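Local coordinates for protein cytochrome c'' (Methylophilus methylotrophus, PDB 1GU2) that probably transfers electrons as a monomeric cytochrome with one covalently bound heme c, its heme reduction apparently coupled to proton transfer, at residues 45-48 with 49-53; 70-74 with 75-79. One frame throughout, in Å; residues are numbered along the deposited sequence.

Contact 1: residues 45-48 with 49-53; sequences KEAA and CASCH. With HEC (heme c), chain C.
A48 and S51 face each other where the extended chain of strand 46-47 folds into the short helix 49-53: S51 N donates to A48 O at 2.9 Å, an i to i+3 bond that opens the turn. The S51 side chain answers this bond. With OG beside its own backbone N (chi1 -63°), the hydroxyl swings back against the preceding chain and accepts from A48 N at 2.9 Å, the N-H pointing at it fairly straight (157°). This is only the N3-to-N-cap half of a capping box, since A48 has no side-chain acceptor to complete it; a serine suits the place because its short branch can reach a main-chain N-H three residues back. The same OG lies 3.6 Å from A47 CA, close enough that the small methyl of A47 suits its position. The segment 49-53 carries the CXXCH motif of c-type cytochromes. C49 SG is bonded to heme CAB at 1.8 Å and C52 SG to heme CAC at 1.9 Å, the three-residue spacing on one helical turn presenting both sulfurs to the same porphyrin edge. H53 follows directly, and H53 NE2 binds heme FE at 2.0 Å. The ring's CD2 leans toward heme NB and its CE1 toward ND; H95 is the second axial ligand. Main-chain hydrogen bonding gives this unit its shape, since C49 O accepts from H53 N at 3.0 Å and more distantly from C52 N. F35, on helix 28-36, packs against C49 and H53. While S51 satisfies A48 N at the start of the turn, two thioethers and one metal bond within five residues probably leave the macrocycle little freedom to shift against this backbone.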
ATOM      1  N   LYS A  45      -9.128  10.590  16.717  1.00 10.51           N
ATOM      2  CA  LYS A  45      -9.958  10.168  15.587  1.00 10.92           C
ATOM      3  C   LYS A  45      -9.306   8.970  14.919  1.00 10.69           C
ATOM      4  O   LYS A  45      -8.081   8.906  14.729  1.00 12.31           O
ATOM      5  CB  LYS A  45     -10.070  11.309  14.599  1.00 12.34           C
ATOM      6  CG  LYS A  45     -10.861  11.000  13.366  1.00 14.45           C
ATOM      7  CD  LYS A  45     -12.305  11.126  13.437  1.00 21.22           C
ATOM      8  CE  LYS A  45     -13.049  10.748  12.162  1.00 25.76           C
ATOM      9  NZ  LYS A  45     -12.896   9.283  11.747  1.00 23.12           N
ATOM     10  N   GLU A  46     -10.097   8.009  14.503  1.00 10.69           N
ATOM     11  CA  GLU A  46      -9.598   6.864  13.767  1.00 11.46           C
ATOM     12  C   GLU A  46      -9.489   7.158  12.274  1.00 11.88           C
ATOM     13  O   GLU A  46     -10.309   7.915  11.735  1.00 13.52           O
ATOM     14  CB  GLU A  46     -10.551   5.682  13.979  1.00 15.40           C
ATOM     15  CG  GLU A  46     -10.483   5.152  15.397  1.00 23.01           C
ATOM     16  CD  GLU A  46     -11.435   4.004  15.650  1.00 31.84           C
ATOM     17  OE1 GLU A  46     -12.353   3.794  14.836  1.00 41.94           O
ATOM     18  OE2 GLU A  46     -11.196   3.434  16.731  1.00 44.03           O
ATOM     19  N   ALA A  47      -8.516   6.564  11.624  1.00 10.46           N
ATOM     20  CA  ALA A  47      -8.415   6.615  10.149  1.00 11.62           C
ATOM     21  C   ALA A  47      -7.828   5.285   9.674  1.00 10.74           C
ATOM     22  O   ALA A  47      -7.312   4.530  10.473  1.00 11.13           O
ATOM     23  CB  ALA A  47      -7.543   7.771   9.671  1.00 13.40           C
ATOM     24  N   ALA A  48      -7.923   5.037   8.382  1.00 10.84           N
ATOM     25  CA  ALA A  48      -7.340   3.851   7.737  1.00 10.85           C
ATOM     26  C   ALA A  48      -6.808   4.266   6.375  1.00 11.44           C
ATOM     27  O   ALA A  48      -7.206   5.310   5.845  1.00 10.69           O
ATOM     28  CB  ALA A  48      -8.374   2.748   7.529  1.00 11.58           C
ATOM     29  N   CYS A  49      -5.957   3.457   5.772  1.00 10.10           N
ATOM     30  CA  CYS A  49      -5.589   3.727   4.372  1.00  9.34           C
ATOM     31  C   CYS A  49      -6.866   3.887   3.495  1.00  9.57           C
ATOM     32  O   CYS A  49      -6.918   4.743   2.612  1.00  9.64           O
ATOM     33  CB  CYS A  49      -4.727   2.620   3.792  1.00  9.45           C
ATOM     34  SG  CYS A  49      -3.331   2.081   4.805  1.00 10.18           S
ATOM     35  N   ALA A  50      -7.841   3.033   3.774  1.00 10.13           N
ATOM     36  CA  ALA A  50      -9.106   3.057   3.062  1.00 11.23           C
ATOM     37  C   ALA A  50      -9.915   4.341   3.240  1.00 11.47           C
ATOM     38  O   ALA A  50     -10.831   4.618   2.455  1.00 11.90           O
ATOM     39  CB  ALA A  50      -9.950   1.857   3.526  1.00 11.13           C
ATOM     40  N   SER A  51      -9.587   5.157   4.255  1.00 11.20           N
ATOM     41  CA  SER A  51     -10.288   6.419   4.438  1.00 11.80           C
ATOM     42  C   SER A  51     -10.152   7.305   3.213  1.00 12.53           C
ATOM     43  O   SER A  51     -11.098   7.988   2.861  1.00 13.36           O
ATOM     44  CB  SER A  51      -9.758   7.185   5.635  1.00 12.53           C
ATOM     45  OG  SER A  51      -9.955   6.482   6.855  1.00 13.57           O
ATOM     46  N   CYS A  52      -8.954   7.290   2.608  1.00 11.37           N
ATOM     47  CA  CYS A  52      -8.688   8.076   1.414  1.00 10.88           C
ATOM     48  C   CYS A  52      -8.736   7.230   0.158  1.00 11.40           C
ATOM     49  O   CYS A  52      -9.152   7.700  -0.898  1.00 13.62           O
ATOM     50  CB  CYS A  52      -7.316   8.757   1.524  1.00 10.18           C
ATOM     51  SG  CYS A  52      -7.312   9.980   2.844  1.00 11.65           S
ATOM     52  N   HIS A  53      -8.304   5.979   0.214  1.00 10.60           N
ATOM     53  CA  HIS A  53      -8.163   5.165  -1.016  1.00 10.56           C
ATOM     54  C   HIS A  53      -9.381   4.313  -1.274  1.00 11.23           C
ATOM     55  O   HIS A  53      -9.423   3.582  -2.275  1.00 11.43           O
ATOM     56  CB  HIS A  53      -6.876   4.315  -0.904  1.00  9.49           C
ATOM     57  CG  HIS A  53      -5.640   5.159  -0.919  1.00  9.23           C
ATOM     58  ND1 HIS A  53      -5.222   5.859  -2.028  1.00 10.76           N
ATOM     59  CD2 HIS A  53      -4.693   5.414  -0.012  1.00  9.89           C
ATOM     60  CE1 HIS A  53      -4.072   6.505  -1.771  1.00  9.97           C
ATOM     61  NE2 HIS A  53      -3.728   6.257  -0.534  1.00  8.97           N
TER
HETATM   62 FE   HEC C 125      -2.015   6.959   0.276  1.00  8.86          FE
HETATM   63  CHA HEC C 125      -0.553   7.870  -2.682  1.00 11.22           C
HETATM   64  CHB HEC C 125      -0.671   3.840  -0.040  1.00  9.35           C
HETATM   65  CHC HEC C 125      -3.064   6.225   3.465  1.00  8.87           C
HETATM   66  CHD HEC C 125      -3.654   9.971   0.395  1.00 10.79           C
HETATM   67  NA  HEC C 125      -0.907   6.016  -1.102  1.00  9.51           N
HETATM   68  C1A HEC C 125      -0.368   6.559  -2.281  1.00  9.86           C
HETATM   69  C2A HEC C 125       0.403   5.559  -2.967  1.00 10.79           C
HETATM   70  C3A HEC C 125       0.328   4.422  -2.256  1.00 10.23           C
HETATM   71  C4A HEC C 125      -0.450   4.711  -1.076  1.00  8.60           C
HETATM   72  CMA HEC C 125       0.978   3.051  -2.567  1.00 11.73           C
HETATM   73  CAA HEC C 125       1.158   5.790  -4.288  1.00 12.04           C
HETATM   74  CBA HEC C 125       2.624   6.202  -4.061  1.00 13.76           C
HETATM   75  CGA HEC C 125       3.347   6.447  -5.341  1.00 17.41           C
HETATM   76  O1A HEC C 125       4.261   7.300  -5.353  1.00 31.97           O
HETATM   77  O2A HEC C 125       3.048   5.819  -6.370  1.00 25.19           O
HETATM   78  NB  HEC C 125      -1.873   5.353   1.473  1.00  8.74           N
HETATM   79  C1B HEC C 125      -1.260   4.166   1.186  1.00  9.12           C
HETATM   80  C2B HEC C 125      -1.281   3.310   2.365  1.00  9.56           C
HETATM   81  C3B HEC C 125      -1.926   3.992   3.354  1.00  9.17           C
HETATM   82  C4B HEC C 125      -2.319   5.259   2.781  1.00  8.74           C
HETATM   83  CMB HEC C 125      -0.669   1.902   2.462  1.00 10.17           C
HETATM   84  CAB HEC C 125      -2.247   3.557   4.803  1.00  9.95           C
HETATM   85  CBB HEC C 125      -0.976   3.226   5.582  1.00 11.37           C
HETATM   86  NC  HEC C 125      -3.140   7.902   1.640  1.00  9.72           N
HETATM   87  C1C HEC C 125      -3.495   7.415   2.899  1.00  9.16           C
HETATM   88  C2C HEC C 125      -4.424   8.331   3.525  1.00 10.19           C
HETATM   89  C3C HEC C 125      -4.613   9.374   2.662  1.00 10.82           C
HETATM   90  C4C HEC C 125      -3.812   9.118   1.498  1.00 10.06           C
HETATM   91  CMC HEC C 125      -5.067   8.041   4.896  1.00 10.53           C
HETATM   92  CAC HEC C 125      -5.557  10.573   2.761  1.00 12.00           C
HETATM   93  CBC HEC C 125      -5.313  11.427   4.001  1.00 14.41           C
HETATM   94  ND  HEC C 125      -2.087   8.567  -0.898  1.00 10.23           N
HETATM   95  C1D HEC C 125      -2.804   9.748  -0.662  1.00 10.43           C
HETATM   96  C2D HEC C 125      -2.440  10.745  -1.634  1.00 11.65           C
HETATM   97  C3D HEC C 125      -1.430  10.221  -2.391  1.00 12.68           C
HETATM   98  C4D HEC C 125      -1.302   8.830  -2.020  1.00 11.22           C
HETATM   99  CMD HEC C 125      -3.054  12.152  -1.743  1.00 15.92           C
HETATM  100  CAD HEC C 125      -0.559  11.003  -3.407  1.00 15.71           C
HETATM  101  CBD HEC C 125      -1.298  11.292  -4.738  1.00 16.14           C
HETATM  102  CGD HEC C 125      -1.133  10.206  -5.781  1.00 19.42           C
HETATM  103  O1D HEC C 125      -1.966  10.089  -6.727  1.00 16.65           O
HETATM  104  O2D HEC C 125      -0.138   9.438  -5.708  1.00 15.66           O

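Contact 2: residues 70-74 with 75-79; sequences IPPLA and PRVNT. With HEC (heme c), chain C.
A74 and N78 close a helical turn in an otherwise irregular loop: N78 N donates to A74 O at 2.9 Å, and V77 N shares that oxygen at 3.1 Å. P75 fits the first place in the turn, where its missing N-H costs nothing. The tight side belongs to N78. Its CG, anti to the backbone N (chi1 178°), extends toward the preceding chain, where ND2 meets P72 O at 3.0 Å, in the carbonyl plane and close to the plane of its own amide. OD1 accepts from K80 N, so both ends of the amide are held. R81 NE also bonds P72 O and R81 NH1 bonds P71 O, the same arginine reaching the heme through NH2. A leucine here would probably leave P72 O with R81 but without this donor, and K80 N without its acceptor, so that the side-chain tie from 78 back to 72 is lost. Packing is looser where P72 CG only brushes V77 CG1 at 4.2 Å, and R76 turns its guanidinium away to the exposed side. On the inner side L73 lays CD2 over heme C2A at 3.6 Å, a branched aliphatic group suited to a flat ring. L73 also meets F112 of helix 106-118, while P75 packs against both helix 2-19 and helix 106-118.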
ATOM      1  N   ILE A  70      -7.977  10.956  -5.954  1.00 12.39           N
ATOM      2  CA  ILE A  70      -6.726  10.213  -6.000  1.00 12.01           C
ATOM      3  C   ILE A  70      -6.815   9.065  -6.998  1.00 11.49           C
ATOM      4  O   ILE A  70      -7.698   8.230  -6.868  1.00 13.23           O
ATOM      5  CB  ILE A  70      -6.356   9.655  -4.627  1.00 12.18           C
ATOM      6  CG1 ILE A  70      -6.387  10.692  -3.499  1.00 13.06           C
ATOM      7  CG2 ILE A  70      -4.976   9.042  -4.694  1.00 11.58           C
ATOM      8  CD1 ILE A  70      -6.361  10.049  -2.138  1.00 12.75           C
ATOM      9  N   PRO A  71      -5.961   8.977  -8.013  1.00 12.15           N
ATOM     10  CA  PRO A  71      -6.054   7.838  -8.924  1.00 12.22           C
ATOM     11  C   PRO A  71      -5.940   6.506  -8.188  1.00 13.12           C
ATOM     12  O   PRO A  71      -5.340   6.388  -7.093  1.00 11.73           O
ATOM     13  CB  PRO A  71      -4.854   8.083  -9.846  1.00 14.13           C
ATOM     14  CG  PRO A  71      -4.704   9.586  -9.872  1.00 13.96           C
ATOM     15  CD  PRO A  71      -4.955   9.967  -8.395  1.00 12.64           C
ATOM     16  N   PRO A  72      -6.449   5.420  -8.782  1.00 11.66           N
ATOM     17  CA  PRO A  72      -6.367   4.122  -8.118  1.00 11.05           C
ATOM     18  C   PRO A  72      -4.925   3.714  -7.805  1.00 10.47           C
ATOM     19  O   PRO A  72      -3.967   4.117  -8.503  1.00 11.17           O
ATOM     20  CB  PRO A  72      -6.975   3.183  -9.163  1.00 11.73           C
ATOM     21  CG  PRO A  72      -7.896   4.066  -9.983  1.00 12.44           C
ATOM     22  CD  PRO A  72      -7.149   5.368 -10.069  1.00 13.07           C
ATOM     23  N   LEU A  73      -4.774   2.875  -6.770  1.00  9.93           N
ATOM     24  CA  LEU A  73      -3.500   2.276  -6.411  1.00  9.52           C
ATOM     25  C   LEU A  73      -3.165   0.960  -7.122  1.00  9.82           C
ATOM     26  O   LEU A  73      -1.991   0.650  -7.310  1.00 10.17           O
ATOM     27  CB  LEU A  73      -3.460   2.023  -4.910  1.00  9.75           C
ATOM     28  CG  LEU A  73      -3.591   3.272  -4.003  1.00 10.57           C
ATOM     29  CD1 LEU A  73      -3.369   2.887  -2.545  1.00 10.89           C
ATOM     30  CD2 LEU A  73      -2.630   4.380  -4.449  1.00 12.60           C
ATOM     31  N   ALA A  74      -4.194   0.189  -7.531  1.00 10.18           N
ATOM     32  CA  ALA A  74      -3.940  -1.119  -8.114  1.00 10.15           C
ATOM     33  C   ALA A  74      -3.299  -1.008  -9.484  1.00 10.30           C
ATOM     34  O   ALA A  74      -3.864  -0.367 -10.378  1.00 11.21           O
ATOM     35  CB  ALA A  74      -5.251  -1.880  -8.209  1.00 13.13           C
ATOM     36  N   PRO A  75      -2.108  -1.564  -9.697  1.00 10.34           N
ATOM     37  CA  PRO A  75      -1.377  -1.320 -10.965  1.00 11.53           C
ATOM     38  C   PRO A  75      -1.946  -2.000 -12.190  1.00 13.04           C
ATOM     39  O   PRO A  75      -1.643  -1.566 -13.302  1.00 13.74           O
ATOM     40  CB  PRO A  75       0.052  -1.785 -10.660  1.00 11.29           C
ATOM     41  CG  PRO A  75      -0.129  -2.793  -9.587  1.00 12.48           C
ATOM     42  CD  PRO A  75      -1.279  -2.281  -8.722  1.00 10.65           C
ATOM     43  N   ARG A  76      -2.825  -2.982 -12.031  1.00 11.84           N
ATOM     44  CA  ARG A  76      -3.518  -3.519 -13.228  1.00 12.81           C
ATOM     45  C   ARG A  76      -4.547  -2.524 -13.749  1.00 14.12           C
ATOM     46  O   ARG A  76      -4.847  -2.501 -14.941  1.00 16.39           O
ATOM     47  CB  ARG A  76      -4.093  -4.902 -12.919  1.00 15.84           C
ATOM     48  CG  ARG A  76      -4.822  -5.522 -14.108  1.00 25.60           C
ATOM     49  CD  ARG A  76      -3.982  -5.769 -15.315  1.00 36.54           C
ATOM     50  NE  ARG A  76      -2.884  -6.723 -15.214  1.00 49.50           N
ATOM     51  CZ  ARG A  76      -1.767  -6.677 -15.962  1.00 52.11           C
ATOM     52  NH1 ARG A  76      -0.804  -7.584 -15.814  1.00 58.55           N
ATOM     53  NH2 ARG A  76      -1.529  -5.752 -16.894  1.00 62.54           N
ATOM     54  N   VAL A  77      -5.087  -1.682 -12.862  1.00 13.00           N
ATOM     55  CA  VAL A  77      -6.090  -0.703 -13.226  1.00 12.77           C
ATOM     56  C   VAL A  77      -5.449   0.610 -13.603  1.00 13.86           C
ATOM     57  O   VAL A  77      -5.795   1.190 -14.640  1.00 17.14           O
ATOM     58  CB  VAL A  77      -7.057  -0.511 -12.065  1.00 14.50           C
ATOM     59  CG1 VAL A  77      -8.086   0.582 -12.333  1.00 16.19           C
ATOM     60  CG2 VAL A  77      -7.705  -1.880 -11.862  1.00 15.91           C
ATOM     61  N   ASN A  78      -4.520   1.081 -12.791  1.00 13.29           N
ATOM     62  CA  ASN A  78      -3.755   2.283 -13.096  1.00 12.53           C
ATOM     63  C   ASN A  78      -2.320   1.878 -13.356  1.00 12.98           C
ATOM     64  O   ASN A  78      -1.531   1.759 -12.415  1.00 12.44           O
ATOM     65  CB  ASN A  78      -3.862   3.253 -11.897  1.00 12.03           C
ATOM     66  CG  ASN A  78      -3.052   4.517 -12.105  1.00 13.16           C
ATOM     67  OD1 ASN A  78      -2.458   4.758 -13.170  1.00 13.60           O
ATOM     68  ND2 ASN A  78      -3.010   5.341 -11.088  1.00 13.38           N
ATOM     69  N   THR A  79      -1.956   1.682 -14.598  1.00 13.93           N
ATOM     70  CA  THR A  79      -0.671   1.107 -14.961  1.00 13.58           C
ATOM     71  C   THR A  79       0.485   2.060 -14.738  1.00 14.13           C
ATOM     72  O   THR A  79       1.618   1.614 -14.794  1.00 16.87           O
ATOM     73  CB  THR A  79      -0.680   0.611 -16.432  1.00 18.84           C
ATOM     74  OG1 THR A  79      -0.876   1.759 -17.271  1.00 22.99           O
ATOM     75  CG2 THR A  79      -1.802  -0.367 -16.680  1.00 20.60           C
TER
HETATM   76 FE   HEC C 125      -2.015   6.959   0.276  1.00  8.86          FE
HETATM   77  CHA HEC C 125      -0.553   7.870  -2.682  1.00 11.22           C
HETATM   78  CHB HEC C 125      -0.671   3.840  -0.040  1.00  9.35           C
HETATM   79  CHC HEC C 125      -3.064   6.225   3.465  1.00  8.87           C
HETATM   80  CHD HEC C 125      -3.654   9.971   0.395  1.00 10.79           C
HETATM   81  NA  HEC C 125      -0.907   6.016  -1.102  1.00  9.51           N
HETATM   82  C1A HEC C 125      -0.368   6.559  -2.281  1.00  9.86           C
HETATM   83  C2A HEC C 125       0.403   5.559  -2.967  1.00 10.79           C
HETATM   84  C3A HEC C 125       0.328   4.422  -2.256  1.00 10.23           C
HETATM   85  C4A HEC C 125      -0.450   4.711  -1.076  1.00  8.60           C
HETATM   86  CMA HEC C 125       0.978   3.051  -2.567  1.00 11.73           C
HETATM   87  CAA HEC C 125       1.158   5.790  -4.288  1.00 12.04           C
HETATM   88  CBA HEC C 125       2.624   6.202  -4.061  1.00 13.76           C
HETATM   89  CGA HEC C 125       3.347   6.447  -5.341  1.00 17.41           C
HETATM   90  O1A HEC C 125       4.261   7.300  -5.353  1.00 31.97           O
HETATM   91  O2A HEC C 125       3.048   5.819  -6.370  1.00 25.19           O
HETATM   92  NB  HEC C 125      -1.873   5.353   1.473  1.00  8.74           N
HETATM   93  C1B HEC C 125      -1.260   4.166   1.186  1.00  9.12           C
HETATM   94  C2B HEC C 125      -1.281   3.310   2.365  1.00  9.56           C
HETATM   95  C3B HEC C 125      -1.926   3.992   3.354  1.00  9.17           C
HETATM   96  C4B HEC C 125      -2.319   5.259   2.781  1.00  8.74           C
HETATM   97  CMB HEC C 125      -0.669   1.902   2.462  1.00 10.17           C
HETATM   98  CAB HEC C 125      -2.247   3.557   4.803  1.00  9.95           C
HETATM   99  CBB HEC C 125      -0.976   3.226   5.582  1.00 11.37           C
HETATM  100  NC  HEC C 125      -3.140   7.902   1.640  1.00  9.72           N
HETATM  101  C1C HEC C 125      -3.495   7.415   2.899  1.00  9.16           C
HETATM  102  C2C HEC C 125      -4.424   8.331   3.525  1.00 10.19           C
HETATM  103  C3C HEC C 125      -4.613   9.374   2.662  1.00 10.82           C
HETATM  104  C4C HEC C 125      -3.812   9.118   1.498  1.00 10.06           C
HETATM  105  CMC HEC C 125      -5.067   8.041   4.896  1.00 10.53           C
HETATM  106  CAC HEC C 125      -5.557  10.573   2.761  1.00 12.00           C
HETATM  107  CBC HEC C 125      -5.313  11.427   4.001  1.00 14.41           C
HETATM  108  ND  HEC C 125      -2.087   8.567  -0.898  1.00 10.23           N
HETATM  109  C1D HEC C 125      -2.804   9.748  -0.662  1.00 10.43           C
HETATM  110  C2D HEC C 125      -2.440  10.745  -1.634  1.00 11.65           C
HETATM  111  C3D HEC C 125      -1.430  10.221  -2.391  1.00 12.68           C
HETATM  112  C4D HEC C 125      -1.302   8.830  -2.020  1.00 11.22           C
HETATM  113  CMD HEC C 125      -3.054  12.152  -1.743  1.00 15.92           C
HETATM  114  CAD HEC C 125      -0.559  11.003  -3.407  1.00 15.71           C
HETATM  115  CBD HEC C 125      -1.298  11.292  -4.738  1.00 16.14           C
HETATM  116  CGD HEC C 125      -1.133  10.206  -5.781  1.00 19.42           C
HETATM  117  O1D HEC C 125      -1.966  10.089  -6.727  1.00 16.65           O
HETATM  118  O2D HEC C 125      -0.138   9.438  -5.708  1.00 15.66           O

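From the N terminus the chain passes helices 2-19 and 28-36 and strand 39-40 before reaching contact 1, the bend from strand 46-47 into helix 49-53. The hairpin of strands 61-62 and 69-70 follows, and contact 2 then turns the loop that leads to helix 85-100. Each contact closes only its own short turn; they stand in series, neither nesting nor crossing. Their centres are 18 Å apart, yet both reach the heme and touch beside it: L73 CD1 packs 3.5 Å from H53 ND1, and I70 also borders C52 and H53. The heme-attachment helix and the loop after strand 69-70 thus meet on one side of the heme.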